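PDB 3JQQ: ferredoxin NADP reductase from Plasmodium falciparum, which transfers electrons between ferredoxin and NADP(H) through a bound FAD, in the apicoplast, where it may serve the last step of isoprenoid precursor synthesis. Local coordinates for residues B[21-26]-B[36-41]; B[46-51]-B[107-112]; B[26-31]-B[224-229]. The protein carries 1 engineered substitution. All blocks are in the same frame, centred on the assembly; numbering follows the deposited sequence.

Contact 1: B[21-26]-B[36-41]; sequences VDKINL and YHLEIN
Lys23 lies across the ring of Tyr36: its CE sits 3.9 Å above one face, offset toward the rim, and the ammonium follows in a cation-pi contact, NZ 5.0 Å from the ring centroid. The chain gets there because CG is anti to the backbone N (chi1 -178°) and every later torsion is extended. On the way CG of Lys23 packs against CD2 of Leu38 at 3.8 Å. The other side of the sheet carries Asp22, Ile24, His37 and Glu39. CD1 of Ile24 lies 3.8 Å from CD2 of His37, and CG of Leu26 3.5 Å from His37 CB. One water donates to both Asp22 OD2 and Glu39 OE1, bridging two carboxylates whose like charges would probably repel; Glu39 OE2 is hydrogen-bonded to Asn113 ND2.

Antiparallel backbone bonds set these pairs, among them His37 N to Ile24 O at 2.7 Å. A classic beta bulge sets Val21 and Asp22 opposite Glu39, whose O takes a 2.7 Å bond from Val21 N and a weak one from Asp22 N. Lys23 NZ donates to carbonyls of Ile142, Lys143 and Leu145 at the end of helix 137-144. Strands 16-25 and 35-41 form a hairpin of the antiparallel FAD-binding sheet, between strands 150-157 and 114-123.

Contact 2: B[46-51]-B[107-112]; sequences FKYLEG and SSNNME
Glu50 and Tyr48 make the polar grip on the 107-112 loop. A backbone N-H meets the carboxylate: that of Asn109 points almost straight at Glu50 OE2, 2.7 Å from N with an angle of 173° at the hydrogen, reaching the oxygen on its anti side and somewhat out of the carboxylate plane. The Glu50 chain bends at chi2 (76°), which folds the carboxylate back toward the turn, and the same OE2 lies 2.9 Å from Ser108 OG. The nearly straight N-H would favour a negative charge on this buried acid.

Hydroxyl contacts form a second group. Ser107 OG donates to Tyr48 OH over 3.1 Å, while Ser115 N donates to that same OG, so the serine relays between the phenol and strand 114-123. A water in the plane of the phenol ring lies 3.0 Å from Tyr48 OH and within reach of Met111 O, linking the two. Ser108 O is a further polar neighbour of the phenol oxygen.

Packing makes up the rest. The Asn109 side chain runs past Tyr48 in the opposite direction, its amide plane turned 68° from the ring, and the carbonyl group of Tyr48 lies close beside that amide. The ring itself is wedged against Leu114, Ile105 and Ala156.

Within 107-112 the chain makes a type I beta turn from Ser108 to Met111, closed by Met111 N to Ser108 O at 3.1 Å. Ser187 OG is bonded to Ser107 O, tying the residue just before the turn to helix 183-192 of the nucleotide-binding domain. The arrangement is an interlock of two irregular loops of the FAD-binding domain, one leading into strand 53-56 and the other into strand 114-123.

Contact 3: B[26-31]-B[224-229]; sequences LVRPNS and LYLNEL
Leu26 lays its CD1 over one face of the Tyr225 ring, 3.8 Å above the plane and displaced toward the rim, in a CH-pi contact whose closest carbon is CZ. Beside it, CG1 of Val27 packs on CD2 of Leu224 at 3.7 Å, the two side chains pointing the same way. Leu224 CD2 also reaches CB of Leu26 at 4.1 Å, joining the two apolar patches.

Farther along, the guanidinium of Arg28 lies flat over CB of Leu226, NH2 being 3.8 Å away, with the two side chains crossing at about a right angle. A bend at chi3 (-65°) helps turn the group onto the leucine. Its N-H groups are used elsewhere: NH2 donates to the carbonyls of Glu220 and Ile223, just before the helix. Between the backbones a water donates to Leu26 O at 2.6 Å and accepts a weak bond from Tyr225 N.

Tyr225 is the N-cap residue of helix 226-235, and its hydroxyl bonds to Ser106. Mostly apolar packing between the loop after strand 16-25 and the start of this nucleotide-domain helix probably gives the interdomain seam its fit, while the more directional bonds of Arg28 help to fix how the two parts are set against each other.

Contacts 1 and 3 share Leu26 and meet again where His37 ND1 lies 2.9 Å from Tyr225 OH, a probable hydrogen bond between the FAD-binding sheet and the helix start of the nucleotide domain; their centres are 13 Å apart. Contact 2 stays within the FAD-binding domain, its centre about 15 Å from that of contact 1 and 22 Å from that of contact 3, and touches neither. The ligands lie closest to contact 3: the Leu224 side chain is about 7 Å from both the bound FAD and the adenosine-2'-5'-diphosphate. The Leu26 side chain is about 9 Å from FAD, and that of Ser107 in contact 2 about 11 Å.

Contact 1: B[21-26]-B[36-41]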
loop_
_atom_site.group_PDB
_atom_site.type_symbol
_atom_site.label_atom_id
_atom_site.label_comp_id
_atom_site.label_asym_id
_atom_site.label_seq_id
_atom_site.Cartn_x
_atom_site.Cartn_y
_atom_site.Cartn_z
ATOM N N VAL B 21 3.887 22.740 15.598
ATOM C CA VAL B 21 4.930 23.753 15.755
ATOM C C VAL B 21 5.565 24.125 14.416
ATOM O O VAL B 21 5.797 25.300 14.134
ATOM C CB VAL B 21 6.032 23.288 16.720
ATOM C CG1 VAL B 21 7.182 24.281 16.724
ATOM C CG2 VAL B 21 5.466 23.112 18.122
ATOM N N ASP B 22 5.856 23.121 13.597
ATOM C CA ASP B 22 6.381 23.372 12.261
ATOM C C ASP B 22 5.844 22.343 11.275
ATOM O O ASP B 22 5.386 21.263 11.661
ATOM C CB ASP B 22 7.915 23.378 12.261
ATOM C CG ASP B 22 8.498 24.369 11.258
ATOM O OD1 ASP B 22 7.738 24.912 10.427
ATOM O OD2 ASP B 22 9.723 24.607 11.304
ATOM N N LYS B 23 5.887 22.705 9.999
ATOM C CA LYS B 23 5.398 21.864 8.920
ATOM C C LYS B 23 6.341 22.098 7.749
ATOM O O LYS B 23 6.402 23.197 7.200
ATOM C CB LYS B 23 3.962 22.254 8.560
ATOM C CG LYS B 23 3.317 21.411 7.466
ATOM C CD LYS B 23 1.951 21.968 7.095
ATOM C CE LYS B 23 1.385 21.273 5.871
ATOM N NZ LYS B 23 0.075 21.845 5.456
ATOM N N ILE B 24 7.094 21.068 7.387
ATOM C CA ILE B 24 8.224 21.226 6.489
ATOM C C ILE B 24 8.178 20.256 5.315
ATOM O O ILE B 24 7.960 19.057 5.496
ATOM C CB ILE B 24 9.546 20.997 7.248
ATOM C CG1 ILE B 24 9.798 22.131 8.246
ATOM C CG2 ILE B 24 10.703 20.849 6.275
ATOM C CD1 ILE B 24 10.912 21.835 9.234
ATOM N N ASN B 25 8.390 20.778 4.112
ATOM C CA ASN B 25 8.502 19.934 2.932
ATOM C C ASN B 25 9.809 19.149 3.007
ATOM O O ASN B 25 10.892 19.735 2.993
ATOM C CB ASN B 25 8.443 20.786 1.663
ATOM C CG ASN B 25 8.355 19.954 0.398
ATOM O OD1 ASN B 25 8.347 18.722 0.444
ATOM N ND2 ASN B 25 8.288 20.628 -0.743
ATOM N N LEU B 26 9.695 17.826 3.101
ATOM C CA LEU B 26 10.848 16.947 3.331
ATOM C C LEU B 26 11.603 16.554 2.069
ATOM O O LEU B 26 12.756 16.123 2.141
ATOM C CB LEU B 26 10.418 15.674 4.066
ATOM C CG LEU B 26 10.605 15.635 5.581
ATOM C CD1 LEU B 26 10.227 14.263 6.125
ATOM C CD2 LEU B 26 12.043 15.984 5.948
ATOM N N TYR B 36 5.410 15.862 4.226
ATOM C CA TYR B 36 5.590 16.910 5.215
ATOM C C TYR B 36 6.121 16.364 6.532
ATOM O O TYR B 36 5.639 15.353 7.049
ATOM C CB TYR B 36 4.284 17.694 5.419
ATOM C CG TYR B 36 3.917 18.528 4.214
ATOM C CD1 TYR B 36 2.998 18.070 3.277
ATOM C CD2 TYR B 36 4.517 19.762 3.992
ATOM C CE1 TYR B 36 2.675 18.826 2.160
ATOM C CE2 TYR B 36 4.202 20.526 2.877
ATOM C CZ TYR B 36 3.281 20.048 1.965
ATOM O OH TYR B 36 2.959 20.796 0.857
ATOM N N HIS B 37 7.145 17.034 7.047
ATOM C CA HIS B 37 7.679 16.765 8.371
ATOM C C HIS B 37 6.948 17.659 9.363
ATOM O O HIS B 37 7.003 18.884 9.256
ATOM C CB HIS B 37 9.180 17.065 8.386
ATOM C CG HIS B 37 9.766 17.206 9.757
ATOM N ND1 HIS B 37 10.167 16.124 10.512
ATOM C CD2 HIS B 37 10.048 18.305 10.498
ATOM C CE1 HIS B 37 10.662 16.549 11.661
ATOM N NE2 HIS B 37 10.601 17.868 11.678
ATOM N N LEU B 38 6.245 17.048 10.312
ATOM C CA LEU B 38 5.504 17.808 11.312
ATOM C C LEU B 38 6.247 17.830 12.640
ATOM O O LEU B 38 6.579 16.780 13.184
ATOM C CB LEU B 38 4.111 17.206 11.533
ATOM C CG LEU B 38 3.125 17.108 10.365
ATOM C CD1 LEU B 38 1.836 16.438 10.811
ATOM C CD2 LEU B 38 2.834 18.487 9.784
ATOM N N GLU B 39 6.511 19.023 13.164
ATOM C CA GLU B 39 6.968 19.133 14.542
ATOM C C GLU B 39 5.742 19.346 15.420
ATOM O O GLU B 39 4.939 20.246 15.171
ATOM C CB GLU B 39 7.991 20.263 14.725
ATOM C CG GLU B 39 8.838 20.099 15.991
ATOM C CD GLU B 39 9.927 21.150 16.141
ATOM O OE1 GLU B 39 10.470 21.609 15.114
ATOM O OE2 GLU B 39 10.244 21.507 17.298
ATOM N N ILE B 40 5.591 18.501 16.435
ATOM C CA ILE B 40 4.386 18.497 17.256
ATOM C C ILE B 40 4.682 18.673 18.744
ATOM O O ILE B 40 5.470 17.932 19.325
ATOM C CB ILE B 40 3.573 17.211 17.039
ATOM C CG1 ILE B 40 2.999 17.177 15.619
ATOM C CG2 ILE B 40 2.454 17.106 18.072
ATOM C CD1 ILE B 40 2.232 15.917 15.295
ATOM N N ASN B 41 4.042 19.679 19.350
ATOM C CA ASN B 41 4.167 19.931 20.782
ATOM C C ASN B 41 3.070 19.199 21.542
ATOM O O ASN B 41 1.882 19.477 21.369
ATOM C CB ASN B 41 4.116 21.434 21.073
ATOM C CG ASN B 41 4.448 21.769 22.522
ATOM O OD1 ASN B 41 3.867 21.214 23.460
ATOM N ND2 ASN B 41 5.386 22.694 22.722
HETATM O O HOH W 1 10.906 23.546 13.334
#

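Contact 2: B[46-51]-B[107-112]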
loop_
_atom_site.group_PDB
_atom_site.type_symbol
_atom_site.label_atom_id
_atom_site.label_comp_id
_atom_site.label_asym_id
_atom_site.label_seq_id
_atom_site.Cartn_x
_atom_site.Cartn_y
_atom_site.Cartn_z
ATOM N N PHE B 46 2.992 13.011 25.700
ATOM C CA PHE B 46 2.978 11.813 24.865
ATOM C C PHE B 46 4.223 10.970 25.122
ATOM O O PHE B 46 5.355 11.419 24.908
ATOM C CB PHE B 46 2.871 12.170 23.382
ATOM C CG PHE B 46 2.416 11.031 22.520
ATOM C CD1 PHE B 46 1.066 10.753 22.379
ATOM C CD2 PHE B 46 3.341 10.232 21.855
ATOM C CE1 PHE B 46 0.640 9.707 21.591
ATOM C CE2 PHE B 46 2.918 9.180 21.063
ATOM C CZ PHE B 46 1.568 8.916 20.929
ATOM N N LYS B 47 4.008 9.744 25.585
ATOM C CA LYS B 47 5.113 8.869 25.961
ATOM C C LYS B 47 5.333 7.798 24.909
ATOM O O LYS B 47 4.381 7.160 24.442
ATOM C CB LYS B 47 4.826 8.220 27.319
ATOM C CG LYS B 47 4.677 9.210 28.460
ATOM C CD LYS B 47 6.034 9.680 28.960
ATOM C CE LYS B 47 5.884 10.643 30.128
ATOM N NZ LYS B 47 7.200 10.942 30.762
ATOM N N TYR B 48 6.590 7.602 24.538
ATOM C CA TYR B 48 6.928 6.640 23.512
ATOM C C TYR B 48 8.393 6.268 23.608
ATOM O O TYR B 48 9.198 6.995 24.192
ATOM C CB TYR B 48 6.638 7.220 22.119
ATOM C CG TYR B 48 7.502 8.412 21.759
ATOM C CD1 TYR B 48 7.120 9.700 22.106
ATOM C CD2 TYR B 48 8.698 8.247 21.072
ATOM C CE1 TYR B 48 7.906 10.794 21.784
ATOM C CE2 TYR B 48 9.490 9.337 20.741
ATOM C CZ TYR B 48 9.089 10.607 21.103
ATOM O OH TYR B 48 9.869 11.694 20.776
ATOM N N LEU B 49 8.726 5.121 23.033
ATOM C CA LEU B 49 10.108 4.737 22.838
ATOM C C LEU B 49 10.431 4.915 21.366
ATOM O O LEU B 49 9.536 4.862 20.511
ATOM C CB LEU B 49 10.324 3.277 23.232
ATOM C CG LEU B 49 10.162 2.907 24.708
ATOM C CD1 LEU B 49 10.447 1.431 24.912
ATOM C CD2 LEU B 49 11.078 3.756 25.578
ATOM N N GLU B 50 11.705 5.127 21.065
ATOM C CA GLU B 50 12.134 5.185 19.683
ATOM C C GLU B 50 11.601 3.960 18.933
ATOM O O GLU B 50 11.675 2.838 19.436
ATOM C CB GLU B 50 13.659 5.259 19.599
ATOM C CG GLU B 50 14.248 6.597 20.050
ATOM C CD GLU B 50 14.262 6.767 21.565
ATOM O OE1 GLU B 50 14.153 5.753 22.285
ATOM O OE2 GLU B 50 14.384 7.921 22.033
ATOM N N GLY B 51 11.055 4.184 17.742
ATOM C CA GLY B 51 10.513 3.096 16.937
ATOM C C GLY B 51 9.000 3.021 16.984
ATOM O O GLY B 51 8.372 2.407 16.121
ATOM N N SER B 107 11.483 11.370 15.883
ATOM C CA SER B 107 12.280 12.076 16.887
ATOM C C SER B 107 12.751 11.134 17.991
ATOM O O SER B 107 12.319 9.984 18.064
ATOM C CB SER B 107 11.475 13.229 17.492
ATOM O OG SER B 107 10.177 12.803 17.874
ATOM N N SER B 108 13.641 11.629 18.857
ATOM C CA SER B 108 14.100 10.865 20.014
ATOM C C SER B 108 13.346 11.298 21.275
ATOM O O SER B 108 12.856 12.423 21.353
ATOM C CB SER B 108 15.607 11.040 20.208
ATOM O OG SER B 108 16.127 10.023 21.045
ATOM N N ASN B 109 13.260 10.395 22.254
ATOM C CA ASN B 109 12.527 10.622 23.511
ATOM C C ASN B 109 12.878 11.908 24.244
ATOM O O ASN B 109 12.023 12.536 24.872
ATOM C CB ASN B 109 12.784 9.468 24.484
ATOM C CG ASN B 109 11.837 8.315 24.289
ATOM O OD1 ASN B 109 11.419 7.674 25.254
ATOM N ND2 ASN B 109 11.490 8.036 23.037
ATOM N N ASN B 110 14.155 12.264 24.190
ATOM C CA ASN B 110 14.695 13.382 24.950
ATOM C C ASN B 110 14.324 14.741 24.371
ATOM O O ASN B 110 14.535 15.773 25.008
ATOM C CB ASN B 110 16.215 13.265 25.017
ATOM C CG ASN B 110 16.835 13.058 23.652
ATOM O OD1 ASN B 110 16.752 11.972 23.076
ATOM N ND2 ASN B 110 17.463 14.104 23.123
ATOM N N MET B 111 13.781 14.740 23.160
ATOM C CA MET B 111 13.411 15.984 22.502
ATOM C C MET B 111 12.069 16.485 23.026
ATOM O O MET B 111 11.161 15.697 23.290
ATOM C CB MET B 111 13.391 15.796 20.983
ATOM C CG MET B 111 14.759 15.420 20.418
ATOM S SD MET B 111 14.756 14.954 18.676
ATOM C CE MET B 111 16.510 14.719 18.384
ATOM N N GLU B 112 11.952 17.791 23.193
ATOM C CA GLU B 112 10.729 18.378 23.718
ATOM C C GLU B 112 9.550 17.988 22.832
ATOM O O GLU B 112 8.578 17.402 23.298
ATOM C CB GLU B 112 10.865 19.902 23.817
ATOM C CG GLU B 112 9.797 20.577 24.664
ATOM C CD GLU B 112 10.182 21.987 25.080
ATOM O OE1 GLU B 112 9.271 22.808 25.316
ATOM O OE2 GLU B 112 11.397 22.277 25.171
HETATM O O HOH W 2 8.714 14.186 21.952
#

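Contact 3: B[26-31]-B[224-229]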
loop_
_atom_site.group_PDB
_atom_site.type_symbol
_atom_site.label_atom_id
_atom_site.label_comp_id
_atom_site.label_asym_id
_atom_site.label_seq_id
_atom_site.Cartn_x
_atom_site.Cartn_y
_atom_site.Cartn_z
ATOM N N LEU B 26 9.695 17.826 3.101
ATOM C CA LEU B 26 10.848 16.947 3.331
ATOM C C LEU B 26 11.603 16.554 2.069
ATOM O O LEU B 26 12.756 16.123 2.141
ATOM C CB LEU B 26 10.418 15.674 4.066
ATOM C CG LEU B 26 10.605 15.635 5.581
ATOM C CD1 LEU B 26 10.227 14.263 6.125
ATOM C CD2 LEU B 26 12.043 15.984 5.948
ATOM N N VAL B 27 10.954 16.677 0.919
ATOM C CA VAL B 27 11.602 16.335 -0.340
ATOM C C VAL B 27 12.060 17.577 -1.093
ATOM O O VAL B 27 11.706 18.703 -0.742
ATOM C CB VAL B 27 10.691 15.491 -1.253
ATOM C CG1 VAL B 27 10.462 14.111 -0.649
ATOM C CG2 VAL B 27 9.373 16.207 -1.500
ATOM N N ARG B 28 12.848 17.351 -2.135
ATOM C CA ARG B 28 13.379 18.431 -2.942
ATOM C C ARG B 28 12.760 18.370 -4.341
ATOM O O ARG B 28 12.203 17.344 -4.727
ATOM C CB ARG B 28 14.909 18.366 -2.944
ATOM C CG ARG B 28 15.482 18.629 -1.546
ATOM C CD ARG B 28 16.864 18.036 -1.321
ATOM N NE ARG B 28 16.865 16.576 -1.361
ATOM C CZ ARG B 28 16.329 15.793 -0.427
ATOM N NH1 ARG B 28 15.728 16.325 0.632
ATOM N NH2 ARG B 28 16.385 14.477 -0.560
ATOM N N PRO B 29 12.838 19.481 -5.091
ATOM C CA PRO B 29 12.049 19.720 -6.307
ATOM C C PRO B 29 11.947 18.564 -7.307
ATOM O O PRO B 29 10.882 18.362 -7.891
ATOM C CB PRO B 29 12.756 20.918 -6.945
ATOM C CG PRO B 29 13.304 21.668 -5.785
ATOM C CD PRO B 29 13.723 20.620 -4.783
ATOM N N ASN B 30 13.030 17.824 -7.520
ATOM C CA ASN B 30 13.005 16.735 -8.495
ATOM C C ASN B 30 12.216 15.507 -8.030
ATOM O O ASN B 30 12.111 14.520 -8.758
ATOM C CB ASN B 30 14.425 16.336 -8.913
ATOM C CG ASN B 30 15.084 17.371 -9.810
ATOM O OD1 ASN B 30 16.308 17.517 -9.813
ATOM N ND2 ASN B 30 14.273 18.099 -10.572
ATOM N N SER B 31 11.664 15.570 -6.822
ATOM C CA SER B 31 10.851 14.475 -6.298
ATOM C C SER B 31 9.424 14.563 -6.829
ATOM O O SER B 31 8.867 15.655 -6.931
ATOM C CB SER B 31 10.843 14.491 -4.767
ATOM O OG SER B 31 10.124 13.384 -4.246
ATOM N N LEU B 224 14.203 11.024 2.365
ATOM C CA LEU B 224 13.640 11.691 3.524
ATOM C C LEU B 224 14.707 11.825 4.607
ATOM O O LEU B 224 15.470 10.892 4.853
ATOM C CB LEU B 224 12.424 10.919 4.035
ATOM C CG LEU B 224 11.376 10.689 2.939
ATOM C CD1 LEU B 224 10.191 9.889 3.456
ATOM C CD2 LEU B 224 10.919 12.017 2.351
ATOM N N TYR B 225 14.766 12.990 5.237
ATOM C CA TYR B 225 15.740 13.258 6.296
ATOM C C TYR B 225 17.186 13.163 5.793
ATOM O O TYR B 225 18.071 12.661 6.485
ATOM C CB TYR B 225 15.500 12.352 7.502
ATOM C CG TYR B 225 14.163 12.600 8.177
ATOM C CD1 TYR B 225 13.928 13.766 8.887
ATOM C CD2 TYR B 225 13.135 11.666 8.099
ATOM C CE1 TYR B 225 12.709 14.003 9.498
ATOM C CE2 TYR B 225 11.913 11.896 8.709
ATOM C CZ TYR B 225 11.707 13.069 9.405
ATOM O OH TYR B 225 10.496 13.307 10.010
ATOM N N LEU B 226 17.403 13.671 4.584
ATOM C CA LEU B 226 18.719 13.717 3.949
ATOM C C LEU B 226 19.715 14.556 4.754
ATOM O O LEU B 226 20.909 14.249 4.790
ATOM C CB LEU B 226 18.578 14.275 2.528
ATOM C CG LEU B 226 19.619 13.944 1.449
ATOM C CD1 LEU B 226 20.533 15.125 1.159
ATOM C CD2 LEU B 226 20.421 12.685 1.795
ATOM N N ASN B 227 19.222 15.614 5.393
ATOM C CA ASN B 227 20.060 16.469 6.234
ATOM C C ASN B 227 20.713 15.675 7.354
ATOM O O ASN B 227 21.936 15.677 7.511
ATOM C CB ASN B 227 19.236 17.601 6.854
ATOM C CG ASN B 227 18.831 18.651 5.846
ATOM O OD1 ASN B 227 19.318 18.670 4.719
ATOM N ND2 ASN B 227 17.936 19.542 6.252
ATOM N N GLU B 228 19.874 15.010 8.143
ATOM C CA GLU B 228 20.337 14.185 9.246
ATOM C C GLU B 228 21.226 13.050 8.748
ATOM O O GLU B 228 22.313 12.826 9.278
ATOM C CB GLU B 228 19.148 13.611 10.019
ATOM C CG GLU B 228 18.337 14.645 10.786
ATOM C CD GLU B 228 17.384 15.426 9.901
ATOM O OE1 GLU B 228 16.670 16.302 10.434
ATOM O OE2 GLU B 228 17.347 15.165 8.678
ATOM N N LEU B 229 20.757 12.338 7.727
ATOM C CA LEU B 229 21.498 11.205 7.189
ATOM C C LEU B 229 22.889 11.608 6.721
ATOM O O LEU B 229 23.863 10.891 6.952
ATOM C CB LEU B 229 20.722 10.531 6.049
ATOM C CG LEU B 229 19.496 9.691 6.427
ATOM C CD1 LEU B 229 18.722 9.267 5.182
ATOM C CD2 LEU B 229 19.895 8.475 7.254
HETATM O O HOH W 3 14.578 15.396 3.843
#